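Side-chain contacts in protein Tube (Drosophila melanogaster, PDB 1D2Z), which recruits the kinase Pelle to the plasma membrane through its death domain and activates it in the Toll pathway that sets embryonic dorsoventral polarity: residues 113-117 with 118-122; 12-16 with 17-21; 20-23 with 24-28. One frame throughout, in Å; residues are numbered along the deposited sequence.

Contact 1: residues 113-117 with 118-122; sequences LLVQA and ELFSA
The flat ring of Phe120 meets Val115, whose carbonyl O lies obliquely to it, 4.3 Å from CZ, while CG1 of Val115 approaches CE1; Arg138 and Pro139 of the C-terminal tail also touch this ring. Val115, which the ring touches, belongs to a Schellman motif that ends helix 107-116 and turns the chain into helix 120-130 of the six-helix death-domain bundle. Two backbone bonds define the motif. Leu119 N reaches back to Leu114 O at 2.9 Å, while Glu118 N bonds to Val115 O from above the carbonyl plane, with a C=O...N angle of 111°. Glu118 is the C-prime residue and takes positive phi (60°), a conformation unusual for a residue with a CB; its CB lies only 3.1 Å from Ala117 O. Its side chain runs away from the turn, extended beyond CG, at the edge of the Pelle interface beside Tyr73 of that chain, and its backbone O accepts a hydrogen bond from Gln72 of the Pelle death domain.

Inside the turn the surfaces are aliphatic. Leu119 has CG anti to its own carbonyl carbon (chi1 -54°), which brings CG to 3.8 Å from Ala117 CB and CD1 up to Leu114 CD2. The two leucine side chains cross at about a right angle. Small residues suit the flanks: Ala117 CB abuts Leu119 CG and CD1, a methyl being all that is needed there, and Ala122, in the first turn of the next helix, lets the Leu114 methyls close in, CD2 standing 3.9 Å from Ala122 CB.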
ATOM      1  N   LEU B 113      -0.404  12.376   1.111  1.00 29.69           N
ATOM      2  CA  LEU B 113      -1.190  11.704   2.149  1.00 28.65           C
ATOM      3  C   LEU B 113      -0.980  10.187   2.054  1.00 28.40           C
ATOM      4  O   LEU B 113      -0.905   9.509   3.072  1.00 25.55           O
ATOM      5  CB  LEU B 113      -2.678  12.059   2.053  1.00 26.52           C
ATOM      6  CG  LEU B 113      -3.049  13.502   2.435  1.00 26.98           C
ATOM      7  CD1 LEU B 113      -4.543  13.713   2.293  1.00 28.60           C
ATOM      8  CD2 LEU B 113      -2.617  13.800   3.872  1.00 28.25           C
ATOM      9  N   LEU B 114      -0.839   9.665   0.833  1.00 28.15           N
ATOM     10  CA  LEU B 114      -0.609   8.230   0.644  1.00 28.73           C
ATOM     11  C   LEU B 114       0.717   7.838   1.296  1.00 28.92           C
ATOM     12  O   LEU B 114       0.813   6.809   1.969  1.00 30.44           O
ATOM     13  CB  LEU B 114      -0.588   7.869  -0.845  1.00 27.86           C
ATOM     14  CG  LEU B 114      -1.912   7.977  -1.610  1.00 25.67           C
ATOM     15  CD1 LEU B 114      -1.659   7.758  -3.101  1.00 26.55           C
ATOM     16  CD2 LEU B 114      -2.902   6.952  -1.082  1.00 23.47           C
ATOM     17  N   VAL B 115       1.718   8.699   1.131  1.00 27.99           N
ATOM     18  CA  VAL B 115       3.046   8.479   1.701  1.00 30.75           C
ATOM     19  C   VAL B 115       2.987   8.519   3.232  1.00 30.67           C
ATOM     20  O   VAL B 115       3.576   7.672   3.897  1.00 29.20           O
ATOM     21  CB  VAL B 115       4.052   9.539   1.177  1.00 33.13           C
ATOM     22  CG1 VAL B 115       5.407   9.415   1.897  1.00 32.87           C
ATOM     23  CG2 VAL B 115       4.236   9.375  -0.333  1.00 32.69           C
ATOM     24  N   GLN B 116       2.255   9.491   3.781  1.00 30.68           N
ATOM     25  CA  GLN B 116       2.098   9.631   5.231  1.00 30.85           C
ATOM     26  C   GLN B 116       1.488   8.371   5.861  1.00 29.78           C
ATOM     27  O   GLN B 116       1.852   7.986   6.974  1.00 30.64           O
ATOM     28  CB  GLN B 116       1.222  10.852   5.557  1.00 31.90           C
ATOM     29  CG  GLN B 116       0.815  10.975   7.036  1.00 31.53           C
ATOM     30  CD  GLN B 116       1.995  11.222   7.962  1.00 31.16           C
ATOM     31  OE1 GLN B 116       2.998  11.835   7.573  1.00 31.68           O
ATOM     32  NE2 GLN B 116       1.875  10.762   9.204  1.00 34.07           N
ATOM     33  N   ALA B 117       0.560   7.735   5.149  1.00 25.89           N
ATOM     34  CA  ALA B 117      -0.084   6.517   5.646  1.00 25.84           C
ATOM     35  C   ALA B 117       0.639   5.229   5.217  1.00 24.98           C
ATOM     36  O   ALA B 117       0.153   4.121   5.464  1.00 23.62           O
ATOM     37  CB  ALA B 117      -1.544   6.478   5.194  1.00 24.93           C
ATOM     38  N   GLU B 118       1.793   5.391   4.573  1.00 24.35           N
ATOM     39  CA  GLU B 118       2.610   4.274   4.086  1.00 27.59           C
ATOM     40  C   GLU B 118       1.905   3.361   3.081  1.00 29.71           C
ATOM     41  O   GLU B 118       2.183   2.157   3.014  1.00 28.11           O
ATOM     42  CB  GLU B 118       3.180   3.453   5.250  1.00 27.03           C
ATOM     43  CG  GLU B 118       4.047   4.275   6.202  1.00 26.86           C
ATOM     44  CD  GLU B 118       4.907   3.432   7.137  1.00 27.69           C
ATOM     45  OE1 GLU B 118       4.471   2.344   7.577  1.00 30.03           O
ATOM     46  OE2 GLU B 118       6.030   3.872   7.444  1.00 29.98           O
ATOM     47  N   LEU B 119       0.999   3.949   2.304  1.00 27.67           N
ATOM     48  CA  LEU B 119       0.253   3.230   1.269  1.00 27.42           C
ATOM     49  C   LEU B 119       1.118   3.346   0.012  1.00 28.46           C
ATOM     50  O   LEU B 119       0.762   4.024  -0.959  1.00 25.03           O
ATOM     51  CB  LEU B 119      -1.121   3.888   1.073  1.00 25.10           C
ATOM     52  CG  LEU B 119      -1.951   4.028   2.368  1.00 27.38           C
ATOM     53  CD1 LEU B 119      -3.293   4.704   2.082  1.00 23.94           C
ATOM     54  CD2 LEU B 119      -2.174   2.657   3.017  1.00 26.71           C
ATOM     55  N   PHE B 120       2.269   2.676   0.052  1.00 29.01           N
ATOM     56  CA  PHE B 120       3.238   2.732  -1.035  1.00 28.50           C
ATOM     57  C   PHE B 120       2.835   2.168  -2.383  1.00 28.31           C
ATOM     58  O   PHE B 120       3.294   2.661  -3.411  1.00 31.27           O
ATOM     59  CB  PHE B 120       4.595   2.202  -0.571  1.00 28.84           C
ATOM     60  CG  PHE B 120       5.286   3.124   0.398  1.00 29.54           C
ATOM     61  CD1 PHE B 120       5.785   4.350  -0.032  1.00 29.99           C
ATOM     62  CD2 PHE B 120       5.384   2.796   1.744  1.00 29.09           C
ATOM     63  CE1 PHE B 120       6.370   5.244   0.871  1.00 30.97           C
ATOM     64  CE2 PHE B 120       5.966   3.680   2.654  1.00 29.94           C
ATOM     65  CZ  PHE B 120       6.459   4.904   2.218  1.00 29.54           C
ATOM     66  N   SER B 121       1.970   1.161  -2.399  1.00 29.51           N
ATOM     67  CA  SER B 121       1.509   0.597  -3.666  1.00 33.15           C
ATOM     68  C   SER B 121       0.704   1.660  -4.409  1.00 33.54           C
ATOM     69  O   SER B 121       0.858   1.850  -5.617  1.00 30.87           O
ATOM     70  CB  SER B 121       0.636  -0.628  -3.427  1.00 35.01           C
ATOM     71  OG  SER B 121       1.321  -1.802  -3.792  1.00 46.44           O
ATOM     72  N   ALA B 122      -0.146   2.363  -3.668  1.00 31.46           N
ATOM     73  CA  ALA B 122      -0.966   3.423  -4.236  1.00 30.45           C
ATOM     74  C   ALA B 122      -0.095   4.625  -4.574  1.00 31.30           C
ATOM     75  O   ALA B 122      -0.229   5.215  -5.653  1.00 30.19           O
ATOM     76  CB  ALA B 122      -2.073   3.824  -3.258  1.00 27.67           C
TER

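Contact 2: residues 12-16 with 17-21; sequences RRVED and NDIYR
The start of helix 16-27, the first helix of the death-domain bundle, is where Val14 and Glu15 meet Asp18 and Ile19, and a hydrophobic staple between Val14 and Ile19 spans it. Glu15 occupies the N-cap position, and its carbonyl opens the helical bonding: Glu15 O accepts Ile19 N at 3.1 Å, nearly along the C=O axis, and also takes a weak bond from Asp18 N. Asp16 O continues the pattern with Tyr20 N at 3.0 Å, the donor tilted 24° from the carbonyl plane. Acidic residues suit this end, where the helix dipole and backbone N-H groups would probably favour negative charge.

In the staple, Val14 CG1, anti to the backbone N (chi1 174°), points in to lie 3.7 Å from Asp18 CB and 3.8 Å from Ile19 CD1, the valine crossing both side chains at about a right angle. The branched aliphatic pair suits a buried place: Phe130 covers Val14, and Ile92 of helix 87-96 meets Ile19.

Asp18 is buried too, yet its carboxylate is well supplied with partners. OD2 is hydrogen-bonded to Tyr5 OH, the hydroxyl that also binds Glu15 N, while Arg21 NH2 is shared between Asp18 and Asp129. With an alanine here in place of Asp18, Tyr5 OH would probably lose that acceptor and Arg21 would be left with Asp129 alone of these two carboxylates. Glu15 CB rests 3.7 Å from Asp18 OD2, and Glu15 OE2 stands 4.8 Å from the same oxygen, two like charges not in contact. Arg21 NH2 meets OD1 of Asp18 in a salt bridge at 2.9 Å, with the oxygen close to the guanidinium plane (13° out of it).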
ATOM      1  N   ARG B  12     -11.096  15.219  -9.137  1.00 38.05           N
ATOM      2  CA  ARG B  12     -12.324  15.146  -9.930  1.00 43.84           C
ATOM      3  C   ARG B  12     -12.058  15.345 -11.425  1.00 44.73           C
ATOM      4  O   ARG B  12     -12.889  14.989 -12.258  1.00 46.07           O
ATOM      5  CB  ARG B  12     -13.353  16.169  -9.439  1.00 44.91           C
ATOM      6  CG  ARG B  12     -12.896  17.609  -9.513  1.00 46.04           C
ATOM      7  CD  ARG B  12     -14.009  18.552  -9.100  1.00 50.82           C
ATOM      8  NE  ARG B  12     -13.525  19.918  -8.939  1.00 55.36           N
ATOM      9  CZ  ARG B  12     -14.238  21.010  -9.203  1.00 59.07           C
ATOM     10  NH1 ARG B  12     -15.483  20.909  -9.653  1.00 60.08           N
ATOM     11  NH2 ARG B  12     -13.708  22.210  -8.996  1.00 61.01           N
ATOM     12  N   ARG B  13     -10.893  15.902 -11.753  1.00 46.23           N
ATOM     13  CA  ARG B  13     -10.506  16.145 -13.141  1.00 47.91           C
ATOM     14  C   ARG B  13      -9.764  14.951 -13.726  1.00 46.57           C
ATOM     15  O   ARG B  13      -9.544  14.882 -14.933  1.00 49.14           O
ATOM     16  CB  ARG B  13      -9.622  17.391 -13.249  1.00 51.63           C
ATOM     17  CG  ARG B  13     -10.264  18.679 -12.759  1.00 55.91           C
ATOM     18  CD  ARG B  13     -11.493  19.042 -13.563  1.00 60.75           C
ATOM     19  NE  ARG B  13     -11.832  20.456 -13.411  1.00 66.21           N
ATOM     20  CZ  ARG B  13     -13.059  20.954 -13.530  1.00 67.90           C
ATOM     21  NH1 ARG B  13     -14.084  20.153 -13.801  1.00 67.61           N
ATOM     22  NH2 ARG B  13     -13.260  22.259 -13.397  1.00 68.91           N
ATOM     23  N   VAL B  14      -9.334  14.036 -12.862  1.00 44.52           N
ATOM     24  CA  VAL B  14      -8.629  12.841 -13.307  1.00 41.65           C
ATOM     25  C   VAL B  14      -9.633  11.921 -13.987  1.00 43.10           C
ATOM     26  O   VAL B  14     -10.783  11.822 -13.557  1.00 41.81           O
ATOM     27  CB  VAL B  14      -7.961  12.101 -12.124  1.00 40.58           C
ATOM     28  CG1 VAL B  14      -7.366  10.780 -12.586  1.00 37.71           C
ATOM     29  CG2 VAL B  14      -6.882  12.977 -11.503  1.00 37.61           C
ATOM     30  N   GLU B  15      -9.196  11.266 -15.057  1.00 44.82           N
ATOM     31  CA  GLU B  15     -10.054  10.363 -15.804  1.00 48.12           C
ATOM     32  C   GLU B  15     -10.599   9.288 -14.869  1.00 48.53           C
ATOM     33  O   GLU B  15      -9.851   8.698 -14.083  1.00 45.69           O
ATOM     34  CB  GLU B  15      -9.275   9.742 -16.961  1.00 52.91           C
ATOM     35  CG  GLU B  15     -10.138   9.254 -18.111  1.00 61.25           C
ATOM     36  CD  GLU B  15      -9.332   9.045 -19.381  1.00 66.55           C
ATOM     37  OE1 GLU B  15      -8.906  10.057 -19.981  1.00 68.29           O
ATOM     38  OE2 GLU B  15      -9.117   7.876 -19.774  1.00 69.77           O
ATOM     39  N   ASP B  16     -11.908   9.063 -14.947  1.00 47.74           N
ATOM     40  CA  ASP B  16     -12.589   8.084 -14.104  1.00 48.97           C
ATOM     41  C   ASP B  16     -11.919   6.715 -14.056  1.00 48.69           C
ATOM     42  O   ASP B  16     -11.833   6.109 -12.988  1.00 49.76           O
ATOM     43  CB  ASP B  16     -14.053   7.934 -14.524  1.00 48.28           C
ATOM     44  CG  ASP B  16     -14.895   7.257 -13.459  1.00 47.68           C
ATOM     45  OD1 ASP B  16     -14.883   7.739 -12.310  1.00 46.41           O
ATOM     46  OD2 ASP B  16     -15.567   6.251 -13.768  1.00 48.22           O
ATOM     47  N   ASN B  17     -11.445   6.236 -15.204  1.00 48.01           N
ATOM     48  CA  ASN B  17     -10.779   4.938 -15.285  1.00 48.56           C
ATOM     49  C   ASN B  17      -9.440   4.941 -14.542  1.00 47.39           C
ATOM     50  O   ASN B  17      -8.999   3.904 -14.038  1.00 48.16           O
ATOM     51  CB  ASN B  17     -10.567   4.536 -16.752  1.00 52.71           C
ATOM     52  CG  ASN B  17      -9.965   3.143 -16.902  1.00 57.15           C
ATOM     53  OD1 ASN B  17      -8.898   2.974 -17.502  1.00 59.48           O
ATOM     54  ND2 ASN B  17     -10.652   2.136 -16.364  1.00 57.51           N
ATOM     55  N   ASP B  18      -8.777   6.093 -14.505  1.00 45.65           N
ATOM     56  CA  ASP B  18      -7.503   6.196 -13.803  1.00 44.76           C
ATOM     57  C   ASP B  18      -7.741   6.131 -12.297  1.00 42.23           C
ATOM     58  O   ASP B  18      -7.010   5.450 -11.575  1.00 41.57           O
ATOM     59  CB  ASP B  18      -6.762   7.480 -14.188  1.00 45.31           C
ATOM     60  CG  ASP B  18      -6.044   7.361 -15.518  1.00 47.56           C
ATOM     61  OD1 ASP B  18      -5.581   6.248 -15.858  1.00 46.91           O
ATOM     62  OD2 ASP B  18      -5.930   8.383 -16.222  1.00 47.96           O
ATOM     63  N   ILE B  19      -8.774   6.831 -11.838  1.00 39.93           N
ATOM     64  CA  ILE B  19      -9.131   6.825 -10.423  1.00 41.27           C
ATOM     65  C   ILE B  19      -9.528   5.401 -10.039  1.00 39.54           C
ATOM     66  O   ILE B  19      -9.201   4.936  -8.952  1.00 38.01           O
ATOM     67  CB  ILE B  19     -10.314   7.773 -10.120  1.00 42.51           C
ATOM     68  CG1 ILE B  19      -9.882   9.237 -10.265  1.00 43.87           C
ATOM     69  CG2 ILE B  19     -10.842   7.527  -8.711  1.00 42.56           C
ATOM     70  CD1 ILE B  19      -8.784   9.665  -9.297  1.00 43.90           C
ATOM     71  N   TYR B  20     -10.182   4.700 -10.963  1.00 38.57           N
ATOM     72  CA  TYR B  20     -10.618   3.333 -10.706  1.00 39.28           C
ATOM     73  C   TYR B  20      -9.445   2.385 -10.474  1.00 38.80           C
ATOM     74  O   TYR B  20      -9.524   1.496  -9.625  1.00 37.09           O
ATOM     75  CB  TYR B  20     -11.495   2.809 -11.845  1.00 42.05           C
ATOM     76  CG  TYR B  20     -12.046   1.425 -11.581  1.00 43.87           C
ATOM     77  CD1 TYR B  20     -12.943   1.202 -10.536  1.00 45.79           C
ATOM     78  CD2 TYR B  20     -11.643   0.332 -12.350  1.00 43.95           C
ATOM     79  CE1 TYR B  20     -13.422  -0.071 -10.257  1.00 48.11           C
ATOM     80  CE2 TYR B  20     -12.117  -0.950 -12.078  1.00 47.54           C
ATOM     81  CZ  TYR B  20     -13.007  -1.140 -11.030  1.00 47.73           C
ATOM     82  OH  TYR B  20     -13.478  -2.398 -10.743  1.00 51.62           O
ATOM     83  N   ARG B  21      -8.375   2.549 -11.251  1.00 37.47           N
ATOM     84  CA  ARG B  21      -7.200   1.699 -11.086  1.00 39.20           C
ATOM     85  C   ARG B  21      -6.594   1.957  -9.709  1.00 36.27           C
ATOM     86  O   ARG B  21      -6.203   1.024  -9.011  1.00 37.86           O
ATOM     87  CB  ARG B  21      -6.187   1.938 -12.209  1.00 42.16           C
ATOM     88  CG  ARG B  21      -6.695   1.459 -13.568  1.00 48.00           C
ATOM     89  CD  ARG B  21      -5.594   1.397 -14.607  1.00 51.23           C
ATOM     90  NE  ARG B  21      -5.101   2.722 -14.961  1.00 57.15           N
ATOM     91  CZ  ARG B  21      -3.905   2.960 -15.490  1.00 59.89           C
ATOM     92  NH1 ARG B  21      -3.062   1.958 -15.729  1.00 60.44           N
ATOM     93  NH2 ARG B  21      -3.552   4.204 -15.786  1.00 58.69           N
TER

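Contact 3: residues 20-23 with 24-28; sequences YRLA and KILDE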
ATOM      1  N   TYR B  20     -10.182   4.700 -10.963  1.00 38.57           N
ATOM      2  CA  TYR B  20     -10.618   3.333 -10.706  1.00 39.28           C
ATOM      3  C   TYR B  20      -9.445   2.385 -10.474  1.00 38.80           C
ATOM      4  O   TYR B  20      -9.524   1.496  -9.625  1.00 37.09           O
ATOM      5  CB  TYR B  20     -11.495   2.809 -11.845  1.00 42.05           C
ATOM      6  CG  TYR B  20     -12.046   1.425 -11.581  1.00 43.87           C
ATOM      7  CD1 TYR B  20     -12.943   1.202 -10.536  1.00 45.79           C
ATOM      8  CD2 TYR B  20     -11.643   0.332 -12.350  1.00 43.95           C
ATOM      9  CE1 TYR B  20     -13.422  -0.071 -10.257  1.00 48.11           C
ATOM     10  CE2 TYR B  20     -12.117  -0.950 -12.078  1.00 47.54           C
ATOM     11  CZ  TYR B  20     -13.007  -1.140 -11.030  1.00 47.73           C
ATOM     12  OH  TYR B  20     -13.478  -2.398 -10.743  1.00 51.62           O
ATOM     13  N   ARG B  21      -8.375   2.549 -11.251  1.00 37.47           N
ATOM     14  CA  ARG B  21      -7.200   1.699 -11.086  1.00 39.20           C
ATOM     15  C   ARG B  21      -6.594   1.957  -9.709  1.00 36.27           C
ATOM     16  O   ARG B  21      -6.203   1.024  -9.011  1.00 37.86           O
ATOM     17  CB  ARG B  21      -6.187   1.938 -12.209  1.00 42.16           C
ATOM     18  CG  ARG B  21      -6.695   1.459 -13.568  1.00 48.00           C
ATOM     19  CD  ARG B  21      -5.594   1.397 -14.607  1.00 51.23           C
ATOM     20  NE  ARG B  21      -5.101   2.722 -14.961  1.00 57.15           N
ATOM     21  CZ  ARG B  21      -3.905   2.960 -15.490  1.00 59.89           C
ATOM     22  NH1 ARG B  21      -3.062   1.958 -15.729  1.00 60.44           N
ATOM     23  NH2 ARG B  21      -3.552   4.204 -15.786  1.00 58.69           N
ATOM     24  N   LEU B  22      -6.584   3.226  -9.301  1.00 34.15           N
ATOM     25  CA  LEU B  22      -6.079   3.612  -7.985  1.00 33.61           C
ATOM     26  C   LEU B  22      -6.977   2.996  -6.905  1.00 31.50           C
ATOM     27  O   LEU B  22      -6.488   2.473  -5.902  1.00 32.51           O
ATOM     28  CB  LEU B  22      -6.081   5.139  -7.837  1.00 31.82           C
ATOM     29  CG  LEU B  22      -5.832   5.703  -6.431  1.00 32.39           C
ATOM     30  CD1 LEU B  22      -4.426   5.353  -5.942  1.00 30.41           C
ATOM     31  CD2 LEU B  22      -6.019   7.200  -6.454  1.00 35.00           C
ATOM     32  N   ALA B  23      -8.288   3.066  -7.126  1.00 30.25           N
ATOM     33  CA  ALA B  23      -9.274   2.530  -6.183  1.00 32.36           C
ATOM     34  C   ALA B  23      -9.059   1.050  -5.877  1.00 33.16           C
ATOM     35  O   ALA B  23      -9.083   0.647  -4.711  1.00 34.06           O
ATOM     36  CB  ALA B  23     -10.695   2.761  -6.706  1.00 32.48           C
ATOM     37  N   LYS B  24      -8.839   0.245  -6.915  1.00 32.75           N
ATOM     38  CA  LYS B  24      -8.623  -1.189  -6.723  1.00 33.83           C
ATOM     39  C   LYS B  24      -7.397  -1.469  -5.858  1.00 33.77           C
ATOM     40  O   LYS B  24      -7.364  -2.439  -5.095  1.00 32.50           O
ATOM     41  CB  LYS B  24      -8.516  -1.917  -8.066  1.00 34.84           C
ATOM     42  CG  LYS B  24      -9.823  -1.918  -8.862  1.00 40.50           C
ATOM     43  CD  LYS B  24     -11.033  -2.244  -7.966  1.00 41.74           C
ATOM     44  CE  LYS B  24     -10.978  -3.656  -7.389  1.00 40.72           C
ATOM     45  NZ  LYS B  24     -11.973  -3.820  -6.282  1.00 42.58           N
ATOM     46  N   ILE B  25      -6.401  -0.600  -5.964  1.00 32.88           N
ATOM     47  CA  ILE B  25      -5.189  -0.732  -5.165  1.00 33.08           C
ATOM     48  C   ILE B  25      -5.542  -0.447  -3.703  1.00 31.41           C
ATOM     49  O   ILE B  25      -5.202  -1.223  -2.807  1.00 33.25           O
ATOM     50  CB  ILE B  25      -4.102   0.242  -5.666  1.00 34.46           C
ATOM     51  CG1 ILE B  25      -3.727  -0.116  -7.110  1.00 34.86           C
ATOM     52  CG2 ILE B  25      -2.874   0.197  -4.750  1.00 36.37           C
ATOM     53  CD1 ILE B  25      -2.702   0.789  -7.725  1.00 39.48           C
ATOM     54  N   LEU B  26      -6.281   0.636  -3.477  1.00 29.72           N
ATOM     55  CA  LEU B  26      -6.690   1.025  -2.129  1.00 29.31           C
ATOM     56  C   LEU B  26      -7.718   0.080  -1.511  1.00 30.10           C
ATOM     57  O   LEU B  26      -7.894   0.074  -0.292  1.00 28.65           O
ATOM     58  CB  LEU B  26      -7.224   2.462  -2.122  1.00 26.97           C
ATOM     59  CG  LEU B  26      -6.192   3.575  -2.334  1.00 28.27           C
ATOM     60  CD1 LEU B  26      -6.892   4.910  -2.568  1.00 25.57           C
ATOM     61  CD2 LEU B  26      -5.260   3.651  -1.131  1.00 25.84           C
ATOM     62  N   ASP B  27      -8.419  -0.689  -2.347  1.00 29.57           N
ATOM     63  CA  ASP B  27      -9.408  -1.642  -1.845  1.00 32.47           C
ATOM     64  C   ASP B  27      -8.721  -2.779  -1.099  1.00 33.01           C
ATOM     65  O   ASP B  27      -9.285  -3.337  -0.161  1.00 32.03           O
ATOM     66  CB  ASP B  27     -10.262  -2.220  -2.979  1.00 33.68           C
ATOM     67  CG  ASP B  27     -11.356  -1.272  -3.432  1.00 34.47           C
ATOM     68  OD1 ASP B  27     -11.837  -0.468  -2.606  1.00 35.48           O
ATOM     69  OD2 ASP B  27     -11.742  -1.340  -4.617  1.00 35.46           O
ATOM     70  N   GLU B  28      -7.506  -3.123  -1.522  1.00 34.93           N
ATOM     71  CA  GLU B  28      -6.752  -4.191  -0.873  1.00 37.53           C
ATOM     72  C   GLU B  28      -6.437  -3.835   0.576  1.00 36.50           C
ATOM     73  O   GLU B  28      -6.005  -2.719   0.873  1.00 36.86           O
ATOM     74  CB  GLU B  28      -5.452  -4.477  -1.626  1.00 40.66           C
ATOM     75  CG  GLU B  28      -5.656  -5.091  -3.002  1.00 51.48           C
ATOM     76  CD  GLU B  28      -4.362  -5.588  -3.630  1.00 55.79           C
ATOM     77  OE1 GLU B  28      -3.472  -6.081  -2.893  1.00 59.12           O
ATOM     78  OE2 GLU B  28      -4.246  -5.498  -4.871  1.00 59.30           O
TER
HETATM   79  O   HOH W   1     -14.407  -3.023  -7.907  1.00 72.11           O
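Ile25 CG1 comes within 3.3 Å of Arg21 O, and Asp27 N bonds to Ala23 O at 2.8 Å; these are the tight places of the contact, whereas Tyr20 and Lys24 pair on the more open side of helix 16-27. On the buried side Leu22 and Leu26 cross obliquely, Leu22 CG lying 4.1 Å from Leu26 CD1, and their branched ends suit a core shared with Ile92, Leu110 and Leu114 of the covering helices. Leu26 N bonds to Leu22 O at 3.0 Å.

On the other side, Lys24 lies alongside Tyr20, both pointing the same way. Bends at chi2 (-44°) and chi3 fold its aliphatic chain over one face of the phenol in a CH-pi contact: Lys24 CG lies 4.2 Å from the centroid of the Tyr20 ring, displaced toward the rim. The long lysine thus offers methylenes to the ring and an ammonium to polar partners: NZ forms a salt bridge with Asp27 OD2 at 3.0 Å and donates to a water that also hydrogen-bonds Tyr20 OH. Asp27 is in turn fixed by Ser86 and Ser88, the latter on helix 87-96. Leucines inward and a Tyr-Lys pair outward make this an amphipathic helix of the death-domain bundle.

From the N terminus, contact 2 comes first, closing the turn that leads from the 12-16 loop into helix 16-27. Contact 3 follows on the same helix and overlaps it through Tyr20 and Arg21, so the two form a continuous run from the helix start to its last turns. Contact 1 lies much later, in series with both, and closes the tight connection between helices 107-116 and 120-130. In space, however, contacts 1 and 3 touch, Ala122 CB packing 3.8 Å from Leu26 CD2 and Ser121 CB meeting Ile25 CG2, which joins the first helix to the last. Contacts 1 and 2 remain about 7 Å apart at their nearest atoms.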